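Local coordinates for carbon dioxide concentrating mechanism protein (Nostoc sp., PDB 4N8X) that assembles into homopentamers that probably form the vertices of the polyhedral carboxysome shell in which RuBisCO is enclosed, at residues Ala4-Thr9 against Lys23-Gln28; Trp55-Arg60 against Ala81-Ile86. All coordinates share one frame; numbering follows the deposited sequence.

Interaction 1: Ala4-Thr9 against Lys23-Gln28; sequences AKVRGT and KLLLLQ
Arg-7 and Gln-28 lie side by side and point the same way, their guanidinium and amide planes turned 39° apart. Arg-7 CG rests against Gln-28 CB at 3.7 Å. The arginine chain, bent at chi2 and chi3, curls alongside the extended glutamine, and NH2 donates to Gln-28 OE1 at 3.2 Å from above the amide plane, a bent bond. A water that donates to OE1 also accepts from Lys-5 NZ. Both polar ends have further partners: Arg-7 NE forms a salt bridge with Glu-89 of a neighbouring subunit, and Gln-28 NE2 bonds to the carbonyl of Leu-37. On the other face Val-6 and Leu-27 run alongside each other, CG2 to CD2 3.7 Å. The methyl Val-6 CG1 reaches Leu-25 CD1 at 4.2 Å, their side chains crossing obliquely. Lys-5 and Gln-28 pair through two backbone bonds; past the Val-6 and Leu-27 pair the register slips by one residue. Leu-26 O accepts from Arg-7 N at 2.9 Å, nearly along its C=O axis, and from Gly-8 N at 3.2 Å, on a lone pair. Arg-7 and Gly-8 facing Leu-26 make a classic beta bulge, set here in the antiparallel sheet of the CcmL barrel.

Interaction 2: Trp55-Arg60 against Ala81-Ile86; sequences WVLISR and AIIDTI
Ile-83 points its side chain toward strand 55-60, and CB, CG1 and CD1 in turn meet Trp-55, Val-56 or Leu-57. Its CB lies 3.7 Å from Trp-55 O, the same oxygen that accepts the Ile-83 N-H in a nearly straight bond (167°). CG1, set anti to the carbonyl carbon (chi1 -60°), carries the chain on toward Leu-57, reaching its CG at 4.1 Å. The terminal CD1 packs on Val-56 O at 3.7 Å, on Leu-57 CG at 4.0 Å and on the CB of Trp-55. Leu-57, crossing Ile-83 at about a right angle, sends CD1 to Ala-81 CB at 3.9 Å, while its backbone N bonds to Ala-81 O. Cut back to an alanine, Leu-57 would lose both contacts, which would probably open a gap beside the Ile-83 tip and leave the Ala-81 methyl without this neighbour. Beyond the corner at Asp-84 the chain brings Ile-86 CD1 to the edge of the Trp-55 ring, 4.0 Å from CE3. A water joins Trp-55 N to Ile-83 O. Strand 55-60 lies between strands 2-11 and 77-88; Tyr-94 of strand 91-95 stacks on the Trp-55 ring, and a strand of a neighbouring subunit extends the sheet past Ala-81 and Ile-82.

Overall arrangement
Interactions 1 and 2 belong to one antiparallel sheet and follow each other along the chain, the first closing before the second opens; their centres are about 12 Å apart. The sheet runs 39-44, 24-30, 2-11, 55-60, 77-88, 91-95, so each interaction joins two adjacent strands and the pairs meet where 2-11 borders 55-60. There Ala-4 O probably accepts a hydrogen bond from Val-56 N at 2.9 Å, and Ile-58 CD1 packs on Ala-4 CB and on Leu-27 CD1. Strands 2-11 and 77-88 also pair with strands of neighbouring copies, so both contacts lie in sheet that continues between subunits, tying the barrel of each chain into the pentamer.

Interaction 1: Ala4-Thr9 against Lys23-Gln28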
loop_
_atom_site.group_PDB
_atom_site.type_symbol
_atom_site.label_atom_id
_atom_site.label_comp_id
_atom_site.label_asym_id
_atom_site.label_seq_id
_atom_site.Cartn_x
_atom_site.Cartn_y
_atom_site.Cartn_z
ATOM N N ALA A 4 10.738 12.113 6.804
ATOM C CA ALA A 4 10.151 13.325 6.241
ATOM C C ALA A 4 10.507 14.525 7.113
ATOM O O ALA A 4 10.944 14.350 8.231
ATOM C CB ALA A 4 8.657 13.172 6.118
ATOM N N LYS A 5 10.324 15.736 6.587
ATOM C CA LYS A 5 10.633 16.972 7.307
ATOM C C LYS A 5 9.333 17.720 7.577
ATOM O O LYS A 5 8.470 17.873 6.689
ATOM C CB LYS A 5 11.591 17.835 6.468
ATOM C CG LYS A 5 12.067 19.166 7.074
ATOM C CD LYS A 5 12.807 19.988 5.973
ATOM C CE LYS A 5 13.382 21.309 6.505
ATOM N NZ LYS A 5 14.084 22.127 5.430
ATOM N N VAL A 6 9.174 18.160 8.812
ATOM C CA VAL A 6 7.985 18.904 9.221
ATOM C C VAL A 6 8.016 20.282 8.594
ATOM O O VAL A 6 8.881 21.104 8.885
ATOM C CB VAL A 6 7.909 19.043 10.754
ATOM C CG1 VAL A 6 6.677 19.875 11.158
ATOM C CG2 VAL A 6 7.785 17.645 11.377
ATOM N N ARG A 7 7.030 20.559 7.759
ATOM C CA ARG A 7 6.978 21.841 7.088
ATOM C C ARG A 7 5.890 22.757 7.658
ATOM O O ARG A 7 6.069 23.980 7.713
ATOM C CB ARG A 7 6.810 21.625 5.560
ATOM C CG ARG A 7 7.998 20.972 4.876
ATOM C CD ARG A 7 9.313 21.756 5.117
ATOM N NE ARG A 7 9.193 23.200 4.860
ATOM C CZ ARG A 7 9.211 23.744 3.652
ATOM N NH1 ARG A 7 9.111 25.054 3.516
ATOM N NH2 ARG A 7 9.318 22.965 2.567
ATOM N N GLY A 8 4.791 22.182 8.141
ATOM C CA GLY A 8 3.690 23.020 8.570
ATOM C C GLY A 8 2.479 22.248 9.058
ATOM O O GLY A 8 2.559 21.056 9.365
ATOM N N THR A 9 1.355 22.942 9.174
ATOM C CA THR A 9 0.179 22.327 9.781
ATOM C C THR A 9 -0.992 22.487 8.850
ATOM O O THR A 9 -1.026 23.423 8.052
ATOM C CB THR A 9 -0.206 23.004 11.076
ATOM O OG1 THR A 9 -0.661 24.328 10.782
ATOM C CG2 THR A 9 0.975 23.061 12.030
ATOM N N LYS A 23 -3.914 16.733 15.725
ATOM C CA LYS A 23 -3.016 17.647 15.014
ATOM C C LYS A 23 -2.605 17.019 13.691
ATOM O O LYS A 23 -2.179 15.840 13.654
ATOM C CB LYS A 23 -1.768 17.923 15.859
ATOM C CG LYS A 23 -0.679 18.701 15.143
ATOM C CD LYS A 23 0.532 18.772 16.019
ATOM C CE LYS A 23 0.327 19.689 17.184
ATOM N NZ LYS A 23 1.500 19.652 18.126
ATOM N N LEU A 24 -2.724 17.774 12.596
ATOM C CA LEU A 24 -2.291 17.284 11.276
ATOM C C LEU A 24 -1.110 18.107 10.808
ATOM O O LEU A 24 -1.175 19.345 10.802
ATOM C CB LEU A 24 -3.420 17.450 10.274
ATOM C CG LEU A 24 -4.677 16.768 10.799
ATOM C CD1 LEU A 24 -5.876 17.262 10.042
ATOM C CD2 LEU A 24 -4.490 15.266 10.590
ATOM N N LEU A 25 -0.031 17.425 10.431
ATOM C CA LEU A 25 1.190 18.096 9.969
ATOM C C LEU A 25 1.409 17.900 8.480
ATOM O O LEU A 25 1.150 16.813 7.957
ATOM C CB LEU A 25 2.405 17.511 10.679
ATOM C CG LEU A 25 2.435 17.719 12.205
ATOM C CD1 LEU A 25 3.796 17.281 12.759
ATOM C CD2 LEU A 25 2.159 19.163 12.551
ATOM N N LEU A 26 1.929 18.921 7.799
ATOM C CA LEU A 26 2.328 18.779 6.380
ATOM C C LEU A 26 3.814 18.438 6.372
ATOM O O LEU A 26 4.655 19.209 6.886
ATOM C CB LEU A 26 2.104 20.102 5.625
ATOM C CG LEU A 26 2.586 20.183 4.162
ATOM C CD1 LEU A 26 1.764 19.248 3.228
ATOM C CD2 LEU A 26 2.519 21.598 3.722
ATOM N N LEU A 27 4.141 17.295 5.777
ATOM C CA LEU A 27 5.513 16.772 5.760
ATOM C C LEU A 27 6.072 16.669 4.331
ATOM O O LEU A 27 5.329 16.386 3.397
ATOM C CB LEU A 27 5.502 15.394 6.418
ATOM C CG LEU A 27 4.798 15.427 7.790
ATOM C CD1 LEU A 27 4.746 14.030 8.413
ATOM C CD2 LEU A 27 5.530 16.309 8.747
ATOM N N GLN A 28 7.366 16.947 4.179
ATOM C CA GLN A 28 8.061 16.853 2.896
ATOM C C GLN A 28 8.933 15.624 2.981
ATOM O O GLN A 28 9.775 15.529 3.866
ATOM C CB GLN A 28 8.923 18.120 2.652
ATOM C CG GLN A 28 9.780 18.079 1.349
ATOM C CD GLN A 28 10.616 19.320 1.142
ATOM O OE1 GLN A 28 10.738 20.145 2.047
ATOM N NE2 GLN A 28 11.227 19.458 -0.061
HETATM O O HOH W 1 12.166 22.275 2.800
#

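Interaction 2: Trp55-Arg60 against Ala81-Ile86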
loop_
_atom_site.group_PDB
_atom_site.type_symbol
_atom_site.label_atom_id
_atom_site.label_comp_id
_atom_site.label_asym_id
_atom_site.label_seq_id
_atom_site.Cartn_x
_atom_site.Cartn_y
_atom_site.Cartn_z
ATOM N N TRP A 55 13.215 16.530 11.253
ATOM C CA TRP A 55 13.052 15.250 10.584
ATOM C C TRP A 55 12.351 14.238 11.499
ATOM O O TRP A 55 12.665 14.098 12.685
ATOM C CB TRP A 55 14.427 14.711 10.164
ATOM C CG TRP A 55 15.035 15.453 8.983
ATOM C CD1 TRP A 55 14.824 16.757 8.632
ATOM C CD2 TRP A 55 15.945 14.915 8.007
ATOM N NE1 TRP A 55 15.560 17.073 7.488
ATOM C CE2 TRP A 55 16.249 15.961 7.092
ATOM C CE3 TRP A 55 16.543 13.664 7.831
ATOM C CZ2 TRP A 55 17.123 15.786 6.007
ATOM C CZ3 TRP A 55 17.415 13.490 6.729
ATOM C CH2 TRP A 55 17.692 14.553 5.847
ATOM N N VAL A 56 11.417 13.500 10.928
ATOM C CA VAL A 56 10.618 12.577 11.696
ATOM C C VAL A 56 10.477 11.288 10.879
ATOM O O VAL A 56 10.733 11.286 9.682
ATOM C CB VAL A 56 9.217 13.171 11.948
ATOM C CG1 VAL A 56 9.327 14.418 12.830
ATOM C CG2 VAL A 56 8.547 13.539 10.612
ATOM N N LEU A 57 10.096 10.205 11.554
ATOM C CA LEU A 57 9.673 8.994 10.889
ATOM C C LEU A 57 8.145 8.974 10.817
ATOM O O LEU A 57 7.462 9.268 11.806
ATOM C CB LEU A 57 10.151 7.788 11.679
ATOM C CG LEU A 57 11.649 7.647 11.709
ATOM C CD1 LEU A 57 11.992 6.601 12.737
ATOM C CD2 LEU A 57 12.064 7.155 10.319
ATOM N N ILE A 58 7.637 8.577 9.659
ATOM C CA ILE A 58 6.208 8.412 9.420
ATOM C C ILE A 58 5.906 6.911 9.257
ATOM O O ILE A 58 6.576 6.229 8.494
ATOM C CB ILE A 58 5.831 9.066 8.102
ATOM C CG1 ILE A 58 6.125 10.587 8.104
ATOM C CG2 ILE A 58 4.313 8.891 7.835
ATOM C CD1 ILE A 58 5.690 11.247 6.736
ATOM N N SER A 59 4.908 6.403 9.984
ATOM C CA SER A 59 4.379 5.065 9.756
ATOM C C SER A 59 3.094 5.212 8.983
ATOM O O SER A 59 2.279 6.098 9.301
ATOM C CB SER A 59 4.128 4.380 11.101
ATOM O OG SER A 59 5.338 3.832 11.583
ATOM N N ARG A 60 2.894 4.370 7.970
ATOM C CA ARG A 60 1.689 4.503 7.112
ATOM C C ARG A 60 0.828 3.258 7.182
ATOM O O ARG A 60 1.308 2.180 7.587
ATOM C CB ARG A 60 2.071 4.876 5.637
ATOM C CG ARG A 60 0.864 5.215 4.628
ATOM C CD ARG A 60 0.684 6.733 4.162
ATOM N NE ARG A 60 -0.613 7.008 3.492
ATOM C CZ ARG A 60 -1.002 8.165 2.907
ATOM N NH1 ARG A 60 -0.222 9.252 2.850
ATOM N NH2 ARG A 60 -2.228 8.238 2.360
ATOM N N ALA A 81 8.278 9.228 15.475
ATOM C CA ALA A 81 9.564 9.515 16.105
ATOM C C ALA A 81 10.155 10.790 15.520
ATOM O O ALA A 81 9.914 11.098 14.357
ATOM C CB ALA A 81 10.524 8.333 15.883
ATOM N N ILE A 82 10.918 11.520 16.332
ATOM C CA ILE A 82 11.745 12.618 15.836
ATOM C C ILE A 82 13.191 12.103 15.736
ATOM O O ILE A 82 13.734 11.509 16.676
ATOM C CB ILE A 82 11.705 13.833 16.792
ATOM C CG1 ILE A 82 10.298 14.428 16.832
ATOM C CG2 ILE A 82 12.791 14.903 16.419
ATOM C CD1 ILE A 82 9.985 15.207 18.156
ATOM N N ILE A 83 13.814 12.308 14.588
ATOM C CA ILE A 83 15.168 11.800 14.377
ATOM C C ILE A 83 16.187 12.783 14.908
ATOM O O ILE A 83 16.077 13.990 14.630
ATOM C CB ILE A 83 15.424 11.569 12.874
ATOM C CG1 ILE A 83 14.424 10.543 12.319
ATOM C CG2 ILE A 83 16.812 11.044 12.681
ATOM C CD1 ILE A 83 14.191 10.679 10.850
ATOM N N ASP A 84 17.172 12.276 15.662
ATOM C CA ASP A 84 18.325 13.053 16.075
ATOM C C ASP A 84 19.481 12.900 15.093
ATOM O O ASP A 84 20.157 13.878 14.728
ATOM C CB ASP A 84 18.867 12.506 17.388
ATOM C CG ASP A 84 18.006 12.833 18.557
ATOM O OD1 ASP A 84 17.165 13.749 18.456
ATOM O OD2 ASP A 84 18.198 12.165 19.591
ATOM N N THR A 85 19.790 11.646 14.771
ATOM C CA THR A 85 20.915 11.338 13.897
ATOM C C THR A 85 20.573 10.138 13.034
ATOM O O THR A 85 19.819 9.249 13.440
ATOM C CB THR A 85 22.211 11.015 14.668
ATOM O OG1 THR A 85 22.026 9.819 15.437
ATOM C CG2 THR A 85 22.615 12.141 15.599
ATOM N N ILE A 86 21.139 10.131 11.836
ATOM C CA ILE A 86 21.118 8.965 10.972
ATOM C C ILE A 86 22.590 8.660 10.676
ATOM O O ILE A 86 23.252 9.438 10.002
ATOM C CB ILE A 86 20.340 9.273 9.689
ATOM C CG1 ILE A 86 18.887 9.620 10.032
ATOM C CG2 ILE A 86 20.370 8.096 8.726
ATOM C CD1 ILE A 86 18.100 10.152 8.855
HETATM O O HOH W 2 15.124 16.363 13.487
#